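Local coordinates for fructose transport system repressor FruR (Pseudomonas putida, PDB 3O74), which probably binds operator DNA as a LacI-family repressor and activator of transcription, with fructose 1-phosphate as its preferred effector, at residues 87-92 against 132-137; 99-104 against 258-263. All coordinates share one frame; numbering follows the deposited sequence.

Contact 1: residues 87-92 against 132-137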
loop_
_atom_site.group_PDB
_atom_site.type_symbol
_atom_site.label_atom_id
_atom_site.label_comp_id
_atom_site.label_asym_id
_atom_site.label_seq_id
_atom_site.Cartn_x
_atom_site.Cartn_y
_atom_site.Cartn_z
ATOM N N ALA B 87 10.679 -7.458 -16.455
ATOM C CA ALA B 87 10.371 -6.090 -16.048
ATOM C C ALA B 87 8.877 -5.926 -15.817
ATOM O O ALA B 87 8.062 -6.518 -16.521
ATOM C CB ALA B 87 10.872 -5.083 -17.088
ATOM N N ILE B 88 8.521 -5.115 -14.828
ATOM C CA ILE B 88 7.122 -4.830 -14.542
ATOM C C ILE B 88 6.909 -3.327 -14.405
ATOM O O ILE B 88 7.640 -2.652 -13.678
ATOM C CB ILE B 88 6.657 -5.531 -13.242
ATOM C CG1 ILE B 88 6.611 -7.045 -13.438
ATOM C CG2 ILE B 88 5.293 -5.017 -12.814
ATOM C CD1 ILE B 88 6.020 -7.802 -12.249
ATOM N N ASP B 89 5.907 -2.813 -15.115
ATOM C CA ASP B 89 5.540 -1.395 -15.061
ATOM C C ASP B 89 6.568 -0.482 -15.727
ATOM O O ASP B 89 6.221 0.338 -16.572
ATOM C CB ASP B 89 5.284 -0.953 -13.615
ATOM C CG ASP B 89 4.692 0.444 -13.525
ATOM O OD1 ASP B 89 5.378 1.411 -13.917
ATOM O OD2 ASP B 89 3.541 0.577 -13.059
ATOM N N ARG B 90 7.831 -0.621 -15.346
ATOM C CA ARG B 90 8.893 0.135 -15.988
ATOM C C ARG B 90 9.707 -0.776 -16.901
ATOM O O ARG B 90 10.371 -1.695 -16.438
ATOM C CB ARG B 90 9.789 0.781 -14.939
ATOM C CG ARG B 90 9.054 1.685 -13.970
ATOM C CD ARG B 90 10.029 2.267 -12.985
ATOM N NE ARG B 90 9.385 3.105 -11.985
ATOM C CZ ARG B 90 10.044 3.689 -10.995
ATOM N NH1 ARG B 90 11.353 3.513 -10.895
ATOM N NH2 ARG B 90 9.405 4.443 -10.110
ATOM N N ARG B 91 9.653 -0.506 -18.199
ATOM C CA ARG B 91 10.257 -1.383 -19.193
ATOM C C ARG B 91 11.774 -1.457 -19.064
ATOM O O ARG B 91 12.429 -0.486 -18.689
ATOM C CB ARG B 91 9.899 -0.909 -20.606
ATOM C CG ARG B 91 10.603 0.380 -21.015
ATOM C CD ARG B 91 10.561 0.569 -22.523
ATOM N NE ARG B 91 9.197 0.716 -23.018
ATOM C CZ ARG B 91 8.836 0.527 -24.282
ATOM N NH1 ARG B 91 9.739 0.171 -25.187
ATOM N NH2 ARG B 91 7.570 0.687 -24.640
ATOM N N LEU B 92 12.330 -2.623 -19.365
ATOM C CA LEU B 92 13.759 -2.721 -19.616
ATOM C C LEU B 92 13.978 -2.790 -21.133
ATOM O O LEU B 92 13.019 -2.823 -21.902
ATOM C CB LEU B 92 14.360 -3.930 -18.901
ATOM C CG LEU B 92 14.412 -3.856 -17.366
ATOM C CD1 LEU B 92 14.824 -5.187 -16.746
ATOM C CD2 LEU B 92 15.345 -2.743 -16.906
ATOM N N LEU B 132 13.018 8.463 -16.864
ATOM C CA LEU B 132 12.407 7.143 -17.018
ATOM C C LEU B 132 11.544 7.041 -18.272
ATOM O O LEU B 132 10.915 8.014 -18.684
ATOM C CB LEU B 132 11.562 6.788 -15.789
ATOM C CG LEU B 132 12.266 6.677 -14.441
ATOM C CD1 LEU B 132 11.270 6.267 -13.366
ATOM C CD2 LEU B 132 13.413 5.684 -14.521
ATOM N N SER B 133 11.500 5.852 -18.868
ATOM C CA SER B 133 10.673 5.628 -20.050
ATOM C C SER B 133 9.197 5.798 -19.715
ATOM O O SER B 133 8.413 6.266 -20.541
ATOM C CB SER B 133 10.914 4.232 -20.632
ATOM O OG SER B 133 12.256 4.074 -21.061
ATOM N N VAL B 134 8.813 5.414 -18.502
ATOM C CA VAL B 134 7.419 5.553 -18.099
ATOM C C VAL B 134 6.999 7.027 -18.069
ATOM O O VAL B 134 5.897 7.380 -18.494
ATOM C CB VAL B 134 7.143 4.857 -16.737
ATOM C CG1 VAL B 134 7.918 5.527 -15.608
ATOM C CG2 VAL B 134 5.657 4.838 -16.441
ATOM N N SER B 135 7.891 7.886 -17.590
ATOM C CA SER B 135 7.617 9.315 -17.515
ATOM C C SER B 135 7.596 9.959 -18.898
ATOM O O SER B 135 6.781 10.839 -19.165
ATOM C CB SER B 135 8.659 10.011 -16.638
ATOM O OG SER B 135 8.621 9.518 -15.307
ATOM N N GLN B 136 8.501 9.523 -19.770
ATOM C CA GLN B 136 8.557 10.059 -21.127
ATOM C C GLN B 136 7.293 9.699 -21.887
ATOM O O GLN B 136 6.775 10.498 -22.665
ATOM C CB GLN B 136 9.781 9.528 -21.869
ATOM C CG GLN B 136 11.099 9.931 -21.246
ATOM C CD GLN B 136 12.279 9.553 -22.106
ATOM O OE1 GLN B 136 13.316 9.124 -21.600
ATOM N NE2 GLN B 136 12.131 9.705 -23.418
ATOM N N ALA B 137 6.794 8.490 -21.650
ATOM C CA ALA B 137 5.575 8.027 -22.303
ATOM C C ALA B 137 4.382 8.880 -21.899
ATOM O O ALA B 137 3.604 9.313 -22.746
ATOM C CB ALA B 137 5.314 6.560 -21.962
#
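L132 sets its CD1 methyl over the face of the R90 guanidinium: L132 CD1 is 3.7 Å from both R90 NH1 and R90 CZ, and it stands 3.6 Å above the plane, over the centre of the group. R90 reaches this position because its chain is extended from CG to NE, after CG has left the backbone beside the N (chi1 -57°). The methyl takes up a face of the group, while its N-H groups are engaged by others: NH1 forms a salt bridge with D42 and a hydrogen bond to S66 O, and NE binds a glycerol oxygen that is also bound by D89 OD1. The glycerol probably comes from the crystallisation liquor, but it lies in the cleft between the two lobes, consistent with the effector pocket of LacI-type relatives. The contact spans that cleft, joining strand 85-88 and the turn after it to the first turn of helix 133-144, whose N-cap residue is L132. The chain turns sharply at D89: with phi 71° and psi -52°, and R90 N bonded to I88 O at 2.6 Å, this residue is the centre of a classic gamma turn. V134 faces both D89 and R90 from the helix, one methyl for each: V134 CG1 lies 4.3 Å from R90 CG, and V134 CG2 lies 4.3 Å from D89 OD1. Farther out, the exposed R91 runs its aliphatic part past S133, R91 CG to S133 CB at 3.9 Å, before bending at its third torsion, which takes its guanidinium away from S133.

Contact 2: residues 99-104 against 258-263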
loop_
_atom_site.group_PDB
_atom_site.type_symbol
_atom_site.label_atom_id
_atom_site.label_comp_id
_atom_site.label_asym_id
_atom_site.label_seq_id
_atom_site.Cartn_x
_atom_site.Cartn_y
_atom_site.Cartn_z
ATOM N N SER B 99 9.271 -7.308 -20.891
ATOM C CA SER B 99 8.652 -6.343 -19.978
ATOM C C SER B 99 7.136 -6.411 -20.055
ATOM O O SER B 99 6.562 -6.555 -21.132
ATOM C CB SER B 99 9.113 -4.910 -20.286
ATOM O OG SER B 99 10.527 -4.800 -20.258
ATOM N N VAL B 100 6.483 -6.311 -18.904
ATOM C CA VAL B 100 5.032 -6.188 -18.883
ATOM C C VAL B 100 4.661 -4.836 -18.290
ATOM O O VAL B 100 4.993 -4.542 -17.144
ATOM C CB VAL B 100 4.366 -7.317 -18.067
ATOM C CG1 VAL B 100 2.847 -7.231 -18.173
ATOM C CG2 VAL B 100 4.853 -8.674 -18.539
ATOM N N ILE B 101 3.963 -4.019 -19.070
ATOM C CA ILE B 101 3.697 -2.641 -18.680
ATOM C C ILE B 101 2.279 -2.217 -19.042
ATOM O O ILE B 101 1.542 -2.968 -19.679
ATOM C CB ILE B 101 4.694 -1.666 -19.350
ATOM C CG1 ILE B 101 4.445 -1.568 -20.859
ATOM C CG2 ILE B 101 6.130 -2.101 -19.087
ATOM C CD1 ILE B 101 5.356 -0.568 -21.554
ATOM N N SER B 102 1.895 -1.017 -18.612
ATOM C CA SER B 102 0.626 -0.436 -19.021
ATOM C C SER B 102 0.825 0.433 -20.257
ATOM O O SER B 102 1.912 0.961 -20.481
ATOM C CB SER B 102 0.005 0.366 -17.880
ATOM O OG SER B 102 -0.397 -0.491 -16.827
ATOM N N ASP B 103 -0.220 0.563 -21.068
ATOM C CA ASP B 103 -0.156 1.386 -22.276
ATOM C C ASP B 103 -0.267 2.861 -21.902
ATOM O O ASP B 103 -1.297 3.494 -22.135
ATOM C CB ASP B 103 -1.270 0.993 -23.244
ATOM C CG ASP B 103 -1.178 1.721 -24.572
ATOM O OD1 ASP B 103 -0.239 2.526 -24.759
ATOM O OD2 ASP B 103 -2.052 1.487 -25.433
ATOM N N ASP B 104 0.811 3.398 -21.334
ATOM C CA ASP B 104 0.791 4.711 -20.693
ATOM C C ASP B 104 0.614 5.896 -21.635
ATOM O O ASP B 104 -0.089 6.850 -21.309
ATOM C CB ASP B 104 2.050 4.907 -19.850
ATOM C CG ASP B 104 2.036 4.076 -18.586
ATOM O OD1 ASP B 104 0.948 3.598 -18.196
ATOM O OD2 ASP B 104 3.114 3.905 -17.982
ATOM N N VAL B 258 8.186 -5.898 -25.245
ATOM C CA VAL B 258 7.267 -5.246 -24.324
ATOM C C VAL B 258 5.841 -5.762 -24.496
ATOM O O VAL B 258 5.329 -5.833 -25.613
ATOM C CB VAL B 258 7.280 -3.720 -24.529
ATOM C CG1 VAL B 258 6.203 -3.062 -23.692
ATOM C CG2 VAL B 258 8.656 -3.162 -24.206
ATOM N N HIS B 259 5.206 -6.129 -23.388
ATOM C CA HIS B 259 3.799 -6.515 -23.402
ATOM C C HIS B 259 2.997 -5.433 -22.698
ATOM O O HIS B 259 3.143 -5.226 -21.497
ATOM C CB HIS B 259 3.594 -7.856 -22.695
ATOM C CG HIS B 259 4.351 -8.988 -23.318
ATOM N ND1 HIS B 259 5.708 -9.141 -23.164
ATOM C CD2 HIS B 259 3.934 -10.012 -24.099
ATOM C CE1 HIS B 259 6.102 -10.220 -23.827
ATOM N NE2 HIS B 259 5.050 -10.763 -24.399
ATOM N N ALA B 260 2.158 -4.734 -23.453
ATOM C CA ALA B 260 1.419 -3.600 -22.916
ATOM C C ALA B 260 -0.024 -3.955 -22.594
ATOM O O ALA B 260 -0.720 -4.544 -23.412
ATOM C CB ALA B 260 1.477 -2.420 -23.882
ATOM N N VAL B 261 -0.465 -3.581 -21.398
ATOM C CA VAL B 261 -1.847 -3.794 -20.986
ATOM C C VAL B 261 -2.555 -2.454 -20.862
ATOM O O VAL B 261 -2.037 -1.528 -20.235
ATOM C CB VAL B 261 -1.918 -4.524 -19.637
ATOM C CG1 VAL B 261 -3.370 -4.733 -19.210
ATOM C CG2 VAL B 261 -1.177 -5.843 -19.709
ATOM N N GLY B 262 -3.741 -2.353 -21.454
ATOM C CA GLY B 262 -4.506 -1.120 -21.399
ATOM C C GLY B 262 -4.886 -0.736 -19.979
ATOM O O GLY B 262 -5.097 -1.599 -19.124
ATOM N N ARG B 263 -4.962 0.565 -19.723
ATOM C CA ARG B 263 -5.487 1.065 -18.461
ATOM C C ARG B 263 -6.999 1.253 -18.570
ATOM O O ARG B 263 -7.526 1.462 -19.660
ATOM C CB ARG B 263 -4.818 2.389 -18.088
ATOM C CG ARG B 263 -3.359 2.254 -17.672
ATOM C CD ARG B 263 -2.761 3.588 -17.239
ATOM N NE ARG B 263 -1.397 3.421 -16.744
ATOM C CZ ARG B 263 -1.069 3.364 -15.457
ATOM N NH1 ARG B 263 -2.004 3.479 -14.526
ATOM N NH2 ARG B 263 0.199 3.203 -15.099
HETATM O O HOH W 1 -2.908 -1.703 -17.148
HETATM O O HOH W 2 -4.105 2.519 -21.613
#
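D104 and R263 form a salt bridge through a single carboxylate oxygen. R263 is extended from CG to NE, which carries its guanidinium to D104; R263 NE bonds D104 OD1 at 2.8 Å (159° at the hydrogen), nearly along the C-O axis and close to the guanidinium plane. A weak second bond, R263 NH2 to D104 OD1 at 3.2 Å, uses the neighbouring N-H, and the two flat groups are turned 37° apart. Each has a further partner, D104 OD2 in R138 and R263 NH1 in M230 O, and S102 OG lies over one guanidinium face, offset toward its rim. The backbones pair in parallel, in the register S99-V258 to S102-V261. S99 O takes H259 N at 2.7 Å and, weakly, H259 ND1 at 3.4 Å, the oxygen lying in plane at the edge of the imidazole. I101 N bonds H259 O, V261 N bonds I101 O, and D103 N meets V261 O at 2.9 Å from above the carbonyl plane. Past the last of these, two waters continue the link, one from S102 OG to G262 O and the other from D103 O to R263 N. On one side of the sheet, I101 CD1 presses tightly on V258 CG1, 3.4 Å away, and I101 CG1 approaches A260. The other side carries V100 and V261, both packed against helix 234-250. The short strands are turned 27° to each other, a parallel pair with twist, and both segments run on toward the second lobe, bridged by the D104-R263 pair: two of the crossover segments that form the hinge of the type I periplasmic-binding-protein fold.

In the fold
The segments alternate along the chain, 87-92, 99-104, 132-137, 258-263, so the two contacts interlock; their centres are 9 Å apart. Strands 85-88 and 98-102 are parallel neighbours in one sheet, and strand 257-266 follows next, which makes 99-104 the middle member. Probable hydrogen bonds join the contacts directly: A87 O to V100 N at 2.9 Å and D89 N to V100 O at 2.8 Å. V134 also packs against D104. Contact 2 lies where two connections between the lobes run side by side, whereas contact 1 crosses the adjoining cleft, an arrangement consistent with effector binding in the cleft being coupled to lobe movement about the hinge.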